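Local coordinates for long form salivary protein D7L (PDB 6MT7), which binds and sequesters cysteinyl leukotrienes and a thromboxane A2 analogue, and so modulates the blood feeding of female sand flies on vertebrate hosts, at residues A[26-29]-A[30-33]; A[63-66]-A[67-71]; A[209-212]-A[213-216]. All blocks are in the same frame, centred on the assembly; numbering follows the deposited sequence.

Interaction 1. Residues A[26-29]-A[30-33]; sequences KSLR and EWYR. With TRT (fragment of triton X-100), chain C.
Arg-29 and Arg-33, one helical turn apart, lay their guanidinium groups flat on one another, with planes 12° and centres 3.9 Å apart. NE of Arg-29 sits over the middle of the Arg-33 group, 3.5 Å from its CZ. The carboxylate of Glu-30 probably offsets part of this gathered positive charge and meets Arg-33 side-on: OE1 of Glu-30, on its syn side, takes NH2 of Arg-33 at 2.8 Å, and OE2, met from above the carboxylate plane, takes NE at 3.1 Å while also accepting from Asn-35. This two-point grip fixes the rotation of the Arg-33 plane on which Arg-29 rests. Arg-33 reaches the carboxylate with CG between its backbone N and carbonyl carbon (chi1 56°) and an extended chain beyond.

Leu-28 lies across Trp-31 at about a right angle. Its CA packs over the six-membered ring, a CH-pi contact, while CD1 of Leu-28 touches CE3 of Trp-31 at 3.6 Å and CE1 of Tyr-32 at 3.8 Å; a branched apolar leucine suits the angle between the two rings. Tyr-32 offers a ring face to the Triton fragment, whose C23 stands over its centre.

Trp-31, which probably contacts thromboxane A2 as in related proteins, donates a hydrogen bond from NE1 to OG1 of Thr-42 and stacks on Tyr-45. Helix 28-32 is thereby joined to helix 40-52, while Tyr-32 rests on Arg-16 and Gln-19 of helix 8-21.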
loop_
_atom_site.group_PDB
_atom_site.type_symbol
_atom_site.label_atom_id
_atom_site.label_comp_id
_atom_site.label_asym_id
_atom_site.label_seq_id
_atom_site.Cartn_x
_atom_site.Cartn_y
_atom_site.Cartn_z
ATOM N N LYS A 26 -17.648 9.462 -6.627
ATOM C CA LYS A 26 -18.061 9.982 -7.928
ATOM C C LYS A 26 -16.909 10.000 -8.931
ATOM O O LYS A 26 -17.110 9.773 -10.134
ATOM C CB LYS A 26 -18.621 11.391 -7.747
ATOM C CG LYS A 26 -19.390 11.902 -8.937
ATOM C CD LYS A 26 -20.808 11.403 -8.872
ATOM C CE LYS A 26 -21.712 12.207 -9.770
ATOM N NZ LYS A 26 -22.970 11.464 -9.981
ATOM N N SER A 27 -15.696 10.278 -8.462
ATOM C CA SER A 27 -14.563 10.492 -9.349
ATOM C C SER A 27 -13.712 9.249 -9.562
ATOM O O SER A 27 -12.641 9.356 -10.175
ATOM C CB SER A 27 -13.694 11.641 -8.827
ATOM O OG SER A 27 -14.392 12.873 -8.918
ATOM N N LEU A 28 -14.174 8.071 -9.120
ATOM C CA LEU A 28 -13.390 6.845 -9.306
ATOM C C LEU A 28 -12.886 6.694 -10.739
ATOM O O LEU A 28 -11.700 6.419 -10.965
ATOM C CB LEU A 28 -14.216 5.614 -8.917
ATOM C CG LEU A 28 -13.504 4.265 -9.104
ATOM C CD1 LEU A 28 -12.320 4.121 -8.137
ATOM C CD2 LEU A 28 -14.471 3.078 -8.957
ATOM N N ARG A 29 -13.780 6.855 -11.722
ATOM C CA ARG A 29 -13.380 6.667 -13.115
ATOM C C ARG A 29 -12.290 7.651 -13.513
ATOM O O ARG A 29 -11.407 7.319 -14.315
ATOM C CB ARG A 29 -14.581 6.824 -14.048
ATOM C CG ARG A 29 -14.278 6.403 -15.498
ATOM C CD ARG A 29 -13.833 7.581 -16.381
ATOM N NE ARG A 29 -13.425 7.123 -17.710
ATOM C CZ ARG A 29 -12.279 6.516 -17.992
ATOM N NH1 ARG A 29 -11.379 6.279 -17.046
ATOM N NH2 ARG A 29 -12.031 6.129 -19.245
ATOM N N GLU A 30 -12.347 8.876 -12.980
ATOM C CA GLU A 30 -11.298 9.845 -13.284
ATOM C C GLU A 30 -9.952 9.386 -12.745
ATOM O O GLU A 30 -8.925 9.538 -13.415
ATOM C CB GLU A 30 -11.658 11.219 -12.724
ATOM C CG GLU A 30 -12.868 11.854 -13.406
ATOM C CD GLU A 30 -12.746 11.909 -14.922
ATOM O OE1 GLU A 30 -13.761 11.671 -15.610
ATOM O OE2 GLU A 30 -11.646 12.195 -15.438
ATOM N N TRP A 31 -9.929 8.833 -11.529
ATOM C CA TRP A 31 -8.669 8.336 -10.992
ATOM C C TRP A 31 -8.071 7.282 -11.909
ATOM O O TRP A 31 -6.848 7.226 -12.075
ATOM C CB TRP A 31 -8.851 7.758 -9.589
ATOM C CG TRP A 31 -9.594 8.633 -8.635
ATOM C CD1 TRP A 31 -9.767 9.996 -8.704
ATOM C CD2 TRP A 31 -10.256 8.202 -7.443
ATOM N NE1 TRP A 31 -10.513 10.428 -7.624
ATOM C CE2 TRP A 31 -10.829 9.345 -6.841
ATOM C CE3 TRP A 31 -10.429 6.954 -6.831
ATOM C CZ2 TRP A 31 -11.572 9.274 -5.660
ATOM C CZ3 TRP A 31 -11.173 6.887 -5.651
ATOM C CH2 TRP A 31 -11.720 8.037 -5.076
ATOM N N TYR A 32 -8.917 6.447 -12.523
ATOM C CA TYR A 32 -8.394 5.401 -13.399
ATOM C C TYR A 32 -7.598 5.980 -14.559
ATOM O O TYR A 32 -6.687 5.317 -15.069
ATOM C CB TYR A 32 -9.524 4.556 -13.971
ATOM C CG TYR A 32 -9.965 3.384 -13.126
ATOM C CD1 TYR A 32 -10.069 3.473 -11.752
ATOM C CD2 TYR A 32 -10.329 2.183 -13.736
ATOM C CE1 TYR A 32 -10.512 2.375 -10.993
ATOM C CE2 TYR A 32 -10.752 1.103 -12.999
ATOM C CZ TYR A 32 -10.852 1.201 -11.634
ATOM O OH TYR A 32 -11.285 0.104 -10.916
ATOM N N ARG A 33 -7.946 7.182 -15.022
ATOM C CA ARG A 33 -7.187 7.810 -16.097
ATOM C C ARG A 33 -6.291 8.927 -15.578
ATOM O O ARG A 33 -5.993 9.874 -16.310
ATOM C CB ARG A 33 -8.109 8.305 -17.220
ATOM C CG ARG A 33 -9.235 9.262 -16.852
ATOM C CD ARG A 33 -10.051 9.585 -18.104
ATOM N NE ARG A 33 -11.311 10.258 -17.810
ATOM C CZ ARG A 33 -12.351 10.331 -18.641
ATOM N NH1 ARG A 33 -12.303 9.768 -19.848
ATOM N NH2 ARG A 33 -13.447 10.973 -18.266
HETATM C C25 TRT C . -8.289 -1.427 -12.580
HETATM O O24 TRT C . -7.012 -0.939 -12.179
HETATM C C23 TRT C . -6.949 0.484 -12.092
HETATM C C22 TRT C . -5.689 0.831 -11.310
HETATM O O21 TRT C . -5.403 2.230 -11.325
HETATM C C20 TRT C . -4.176 2.442 -10.636
HETATM C C19 TRT C . -3.751 3.891 -10.789
HETATM O O18 TRT C . -4.364 4.667 -9.764
HETATM C C17 TRT C . -4.926 5.836 -10.323
HETATM C C16 TRT C . -4.087 7.048 -9.972
HETATM O O15 TRT C . -4.385 7.510 -8.650
HETATM C C12 TRT C . -3.466 8.310 -7.995
HETATM C C13 TRT C . -2.570 9.090 -8.717
HETATM C C14 TRT C . -1.639 9.899 -8.055
HETATM C C11 TRT C . -3.427 8.336 -6.607
HETATM C C10 TRT C . -2.504 9.141 -5.947
HETATM C C9 TRT C . -1.604 9.924 -6.658
HETATM C C6 TRT C . -0.617 10.772 -5.909
HETATM C C8 TRT C . -1.158 12.196 -5.953
HETATM C C7 TRT C . -0.579 10.341 -4.446
HETATM C C5 TRT C . 0.763 10.751 -6.605
HETATM C C1 TRT C . 1.712 9.532 -6.572
HETATM C C2 TRT C . 1.053 8.170 -6.757
HETATM C C4 TRT C . 2.708 9.712 -7.709
HETATM C C3 TRT C . 2.557 9.460 -5.306
#

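Interaction 2. Residues A[63-66]-A[67-71]; sequences LRVD and RIMEQ
Asp-66, Arg-67 and Glu-70 form a salt-bridge network on the first turns of helix 65-74, within the odorant-binding-protein fold of the PBP/GOBP family. Arg-67 is the central charge. NH1 of Arg-67 donates to OE1 of Glu-70 at 2.7 Å; that oxygen accepts with its syn lone pair and lies nearly in the guanidinium plane. Asp-66 contributes differently: OD2 lies 3.6 Å from NE of Arg-67 but well out of that plane, so this is attraction between charges without a directed N-H. A long, flexible arginine suits the middle place because it can answer two carboxylates at once; the bend at chi2 (-53°) swings its chain toward the side where Asp-66 and Glu-70 lie, while Glu-70 reaches out extended.

Backbone bonds hold these groups in place. Arg-64, the N-cap residue and the centre of an inverse gamma turn, offers its O to the N of Ile-68 at 2.9 Å and, weakly, to that of Arg-67. Val-65 O accepts from the N of Met-69, and Asp-66 O from that of Glu-70.

The apolar residues face other parts of the fold. Buried Ile-68 brings CD1 to within 4.1 Å of CB of Leu-63, and both residues pack on Trp-50 of helix 40-52 and Ile-86 of helix 83-86. Val-65 also touches helix 83-86, and its branched side chain meets Met-69 (selenomethionine here): that chain, bent at chi3 (-57°), folds back to set CE of Met-69 3.6 Å from CG1 of Val-65.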
loop_
_atom_site.group_PDB
_atom_site.type_symbol
_atom_site.label_atom_id
_atom_site.label_comp_id
_atom_site.label_asym_id
_atom_site.label_seq_id
_atom_site.Cartn_x
_atom_site.Cartn_y
_atom_site.Cartn_z
ATOM N N LEU A 63 4.928 14.805 4.326
ATOM C CA LEU A 63 5.374 13.832 3.343
ATOM C C LEU A 63 6.850 13.513 3.536
ATOM O O LEU A 63 7.650 14.366 3.938
ATOM C CB LEU A 63 5.143 14.355 1.930
ATOM C CG LEU A 63 3.666 14.481 1.577
ATOM C CD1 LEU A 63 3.570 15.150 0.243
ATOM C CD2 LEU A 63 2.995 13.108 1.557
ATOM N N ARG A 64 7.201 12.258 3.253
ATOM C CA ARG A 64 8.583 11.774 3.297
ATOM C C ARG A 64 9.266 12.188 2.000
ATOM O O ARG A 64 9.483 11.393 1.083
ATOM C CB ARG A 64 8.617 10.267 3.500
ATOM C CG ARG A 64 7.980 9.812 4.809
ATOM C CD ARG A 64 8.380 8.373 5.132
ATOM N NE ARG A 64 7.700 7.884 6.330
ATOM C CZ ARG A 64 8.111 8.119 7.571
ATOM N NH1 ARG A 64 9.205 8.841 7.778
ATOM N NH2 ARG A 64 7.426 7.635 8.607
ATOM N N VAL A 65 9.597 13.478 1.934
ATOM C CA VAL A 65 10.195 14.046 0.731
ATOM C C VAL A 65 11.504 13.340 0.390
ATOM O O VAL A 65 11.812 13.117 -0.786
ATOM C CB VAL A 65 10.373 15.565 0.919
ATOM C CG1 VAL A 65 11.222 16.168 -0.185
ATOM C CG2 VAL A 65 8.997 16.224 0.943
ATOM N N ASP A 66 12.278 12.944 1.411
ATOM C CA ASP A 66 13.507 12.207 1.134
ATOM C C ASP A 66 13.216 10.926 0.361
ATOM O O ASP A 66 13.927 10.589 -0.594
ATOM C CB ASP A 66 14.259 11.904 2.436
ATOM C CG ASP A 66 13.458 11.032 3.405
ATOM O OD1 ASP A 66 12.255 11.291 3.602
ATOM O OD2 ASP A 66 14.050 10.096 3.987
ATOM N N ARG A 67 12.156 10.212 0.739
ATOM C CA ARG A 67 11.860 8.941 0.090
ATOM C C ARG A 67 11.193 9.137 -1.263
ATOM O O ARG A 67 11.315 8.272 -2.143
ATOM C CB ARG A 67 10.973 8.079 1.000
ATOM C CG ARG A 67 11.627 7.723 2.357
ATOM C CD ARG A 67 13.001 7.090 2.183
ATOM N NE ARG A 67 13.523 6.595 3.457
ATOM C CZ ARG A 67 14.561 5.774 3.576
ATOM N NH1 ARG A 67 15.210 5.346 2.507
ATOM N NH2 ARG A 67 14.952 5.381 4.785
ATOM N N ILE A 68 10.465 10.241 -1.435
ATOM C CA ILE A 68 9.909 10.581 -2.742
ATOM C C ILE A 68 11.037 10.834 -3.734
ATOM O O ILE A 68 11.027 10.325 -4.861
ATOM C CB ILE A 68 8.971 11.799 -2.627
ATOM C CG1 ILE A 68 7.727 11.447 -1.810
ATOM C CG2 ILE A 68 8.567 12.301 -4.018
ATOM C CD1 ILE A 68 6.904 12.667 -1.375
HETATM N N MSE A 69 12.042 11.598 -3.310
HETATM C CA MSE A 69 13.192 11.888 -4.149
HETATM C C MSE A 69 13.957 10.605 -4.465
HETATM O O MSE A 69 14.429 10.403 -5.589
HETATM C CB MSE A 69 14.078 12.914 -3.445
HETATM C CG MSE A 69 13.459 14.281 -3.586
HETATM SE SE MSE A 69 14.514 15.682 -2.770
HETATM C CE MSE A 69 14.546 14.937 -0.996
ATOM N N GLU A 70 14.054 9.727 -3.464
ATOM C CA GLU A 70 14.703 8.434 -3.670
ATOM C C GLU A 70 13.973 7.604 -4.720
ATOM O O GLU A 70 14.609 6.911 -5.527
ATOM C CB GLU A 70 14.776 7.675 -2.350
ATOM C CG GLU A 70 15.362 6.287 -2.491
ATOM C CD GLU A 70 15.535 5.578 -1.156
ATOM O OE1 GLU A 70 15.265 6.205 -0.103
ATOM O OE2 GLU A 70 15.949 4.393 -1.173
ATOM N N GLN A 71 12.640 7.670 -4.740
ATOM C CA GLN A 71 11.910 6.945 -5.771
ATOM C C GLN A 71 12.314 7.432 -7.155
ATOM O O GLN A 71 12.579 6.629 -8.054
ATOM C CB GLN A 71 10.398 7.087 -5.577
ATOM C CG GLN A 71 9.595 6.148 -6.488
ATOM C CD GLN A 71 9.532 4.732 -5.921
ATOM O OE1 GLN A 71 9.779 4.521 -4.737
ATOM N NE2 GLN A 71 9.201 3.767 -6.759
#

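Interaction 3. Residues A[209-212]-A[213-216]; sequences MYNC and VEKH
Four backbone hydrogen bonds join 209-212 to 213-216 in regular alpha-helical spacing near the end of helix 203-216. The bond from Val-213 N to Met-209 O is 3.0 Å long and nearly straight (168°); Glu-214 N to Tyr-210 O and Lys-215 N to Asn-211 O have the same length, and His-216 N meets Cys-212 O at 3.2 Å.

Around this frame the side chains pair one turn apart. Tyr-210, with CG anti to its N (chi1 -176°), brings CE1 3.7 Å from OE1 of Glu-214, the carboxylate standing nearly perpendicular to the ring. The same ring stacks on His-158 and touches Leu-221 of helix 220-227. Val-213, compact and buried, packs against Leu-221 too, while Met-209 (selenomethionine here) lies on Phe-190 and Cys-193 of helix 187-196.

Cys-212 SG lies 3.8 Å from NE2 of His-216, obliquely to the imidazole. SG forms a disulfide with Cys-193, and His-216 NE2 has a weak hydrogen bond to Ser-192, so both residues attach this turn to helix 187-196. The disulfide fixes the junction covalently, as is common in secreted proteins, and the imidazole beside it adds a weak polar tie to the same neighbouring helix.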
loop_
_atom_site.group_PDB
_atom_site.type_symbol
_atom_site.label_atom_id
_atom_site.label_comp_id
_atom_site.label_asym_id
_atom_site.label_seq_id
_atom_site.Cartn_x
_atom_site.Cartn_y
_atom_site.Cartn_z
HETATM N N MSE A 209 -0.699 -12.226 13.617
HETATM C CA MSE A 209 -1.612 -11.292 12.962
HETATM C C MSE A 209 -2.705 -12.001 12.179
HETATM O O MSE A 209 -3.886 -11.661 12.285
HETATM C CB MSE A 209 -0.846 -10.326 12.036
HETATM C CG MSE A 209 0.097 -9.400 12.800
HETATM SE SE MSE A 209 -0.923 -7.995 13.723
HETATM C CE MSE A 209 -1.891 -7.333 12.203
ATOM N N TYR A 210 -2.295 -12.989 11.385
ATOM C CA TYR A 210 -3.251 -13.747 10.586
ATOM C C TYR A 210 -4.318 -14.384 11.468
ATOM O O TYR A 210 -5.520 -14.211 11.236
ATOM C CB TYR A 210 -2.498 -14.808 9.772
ATOM C CG TYR A 210 -3.350 -15.611 8.810
ATOM C CD1 TYR A 210 -4.155 -16.654 9.262
ATOM C CD2 TYR A 210 -3.336 -15.339 7.445
ATOM C CE1 TYR A 210 -4.942 -17.387 8.382
ATOM C CE2 TYR A 210 -4.110 -16.074 6.562
ATOM C CZ TYR A 210 -4.908 -17.093 7.036
ATOM O OH TYR A 210 -5.672 -17.820 6.152
ATOM N N ASN A 211 -3.891 -15.136 12.488
ATOM C CA ASN A 211 -4.841 -15.854 13.329
ATOM C C ASN A 211 -5.719 -14.899 14.121
ATOM O O ASN A 211 -6.893 -15.201 14.369
ATOM C CB ASN A 211 -4.096 -16.797 14.269
ATOM C CG ASN A 211 -3.412 -17.928 13.527
ATOM O OD1 ASN A 211 -3.885 -18.362 12.481
ATOM N ND2 ASN A 211 -2.294 -18.401 14.057
ATOM N N CYS A 212 -5.173 -13.746 14.512
ATOM C CA CYS A 212 -5.948 -12.781 15.286
ATOM C C CYS A 212 -7.028 -12.127 14.436
ATOM O O CYS A 212 -8.172 -11.976 14.886
ATOM C CB CYS A 212 -5.024 -11.719 15.886
ATOM S SG CYS A 212 -5.877 -10.452 16.857
ATOM N N VAL A 213 -6.688 -11.732 13.205
ATOM C CA VAL A 213 -7.690 -11.139 12.325
ATOM C C VAL A 213 -8.779 -12.160 12.016
ATOM O O VAL A 213 -9.974 -11.848 12.053
ATOM C CB VAL A 213 -7.029 -10.601 11.038
ATOM C CG1 VAL A 213 -8.089 -10.233 9.997
ATOM C CG2 VAL A 213 -6.150 -9.378 11.344
ATOM N N GLU A 214 -8.381 -13.401 11.730
ATOM C CA GLU A 214 -9.361 -14.429 11.397
ATOM C C GLU A 214 -10.288 -14.715 12.568
ATOM O O GLU A 214 -11.474 -14.998 12.368
ATOM C CB GLU A 214 -8.647 -15.704 10.961
ATOM C CG GLU A 214 -9.574 -16.748 10.366
ATOM C CD GLU A 214 -8.815 -17.908 9.751
ATOM O OE1 GLU A 214 -7.872 -18.416 10.398
ATOM O OE2 GLU A 214 -9.158 -18.301 8.618
ATOM N N LYS A 215 -9.767 -14.639 13.794
ATOM C CA LYS A 215 -10.612 -14.846 14.965
ATOM C C LYS A 215 -11.676 -13.759 15.084
ATOM O O LYS A 215 -12.815 -14.038 15.476
ATOM C CB LYS A 215 -9.749 -14.906 16.225
ATOM C CG LYS A 215 -10.526 -15.252 17.486
ATOM C CD LYS A 215 -9.984 -16.512 18.145
ATOM C CE LYS A 215 -10.775 -16.873 19.399
ATOM N NZ LYS A 215 -11.723 -17.997 19.160
ATOM N N HIS A 216 -11.329 -12.516 14.737
ATOM C CA HIS A 216 -12.304 -11.435 14.823
ATOM C C HIS A 216 -13.383 -11.575 13.757
ATOM O O HIS A 216 -14.571 -11.373 14.041
ATOM C CB HIS A 216 -11.608 -10.079 14.711
ATOM C CG HIS A 216 -10.837 -9.698 15.935
ATOM N ND1 HIS A 216 -11.429 -9.567 17.173
ATOM C CD2 HIS A 216 -9.524 -9.425 16.113
ATOM C CE1 HIS A 216 -10.511 -9.230 18.064
ATOM N NE2 HIS A 216 -9.348 -9.135 17.445
#

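In the fold
From the N terminus the three contacts follow in series; none nests in or crosses another, and each spans a single continuous stretch, closing only helical turns. Interaction 1, on helix 28-32, contributes to the wall of the ligand pocket beside helices 8-21 and 40-52. Interaction 2 runs from the end of strand 62-63, in the small hairpin with 56-57, into helix 65-74 and also meets helix 40-52, at Trp-50, another pocket residue. Helix 40-52 thus touches both, although their nearest atoms are about 17 Å apart. Interaction 3 lies across the chain's centre from interaction 2, with centres about 33 Å apart, and unites helices 187-196, 203-216 and 220-227 away from the pocket.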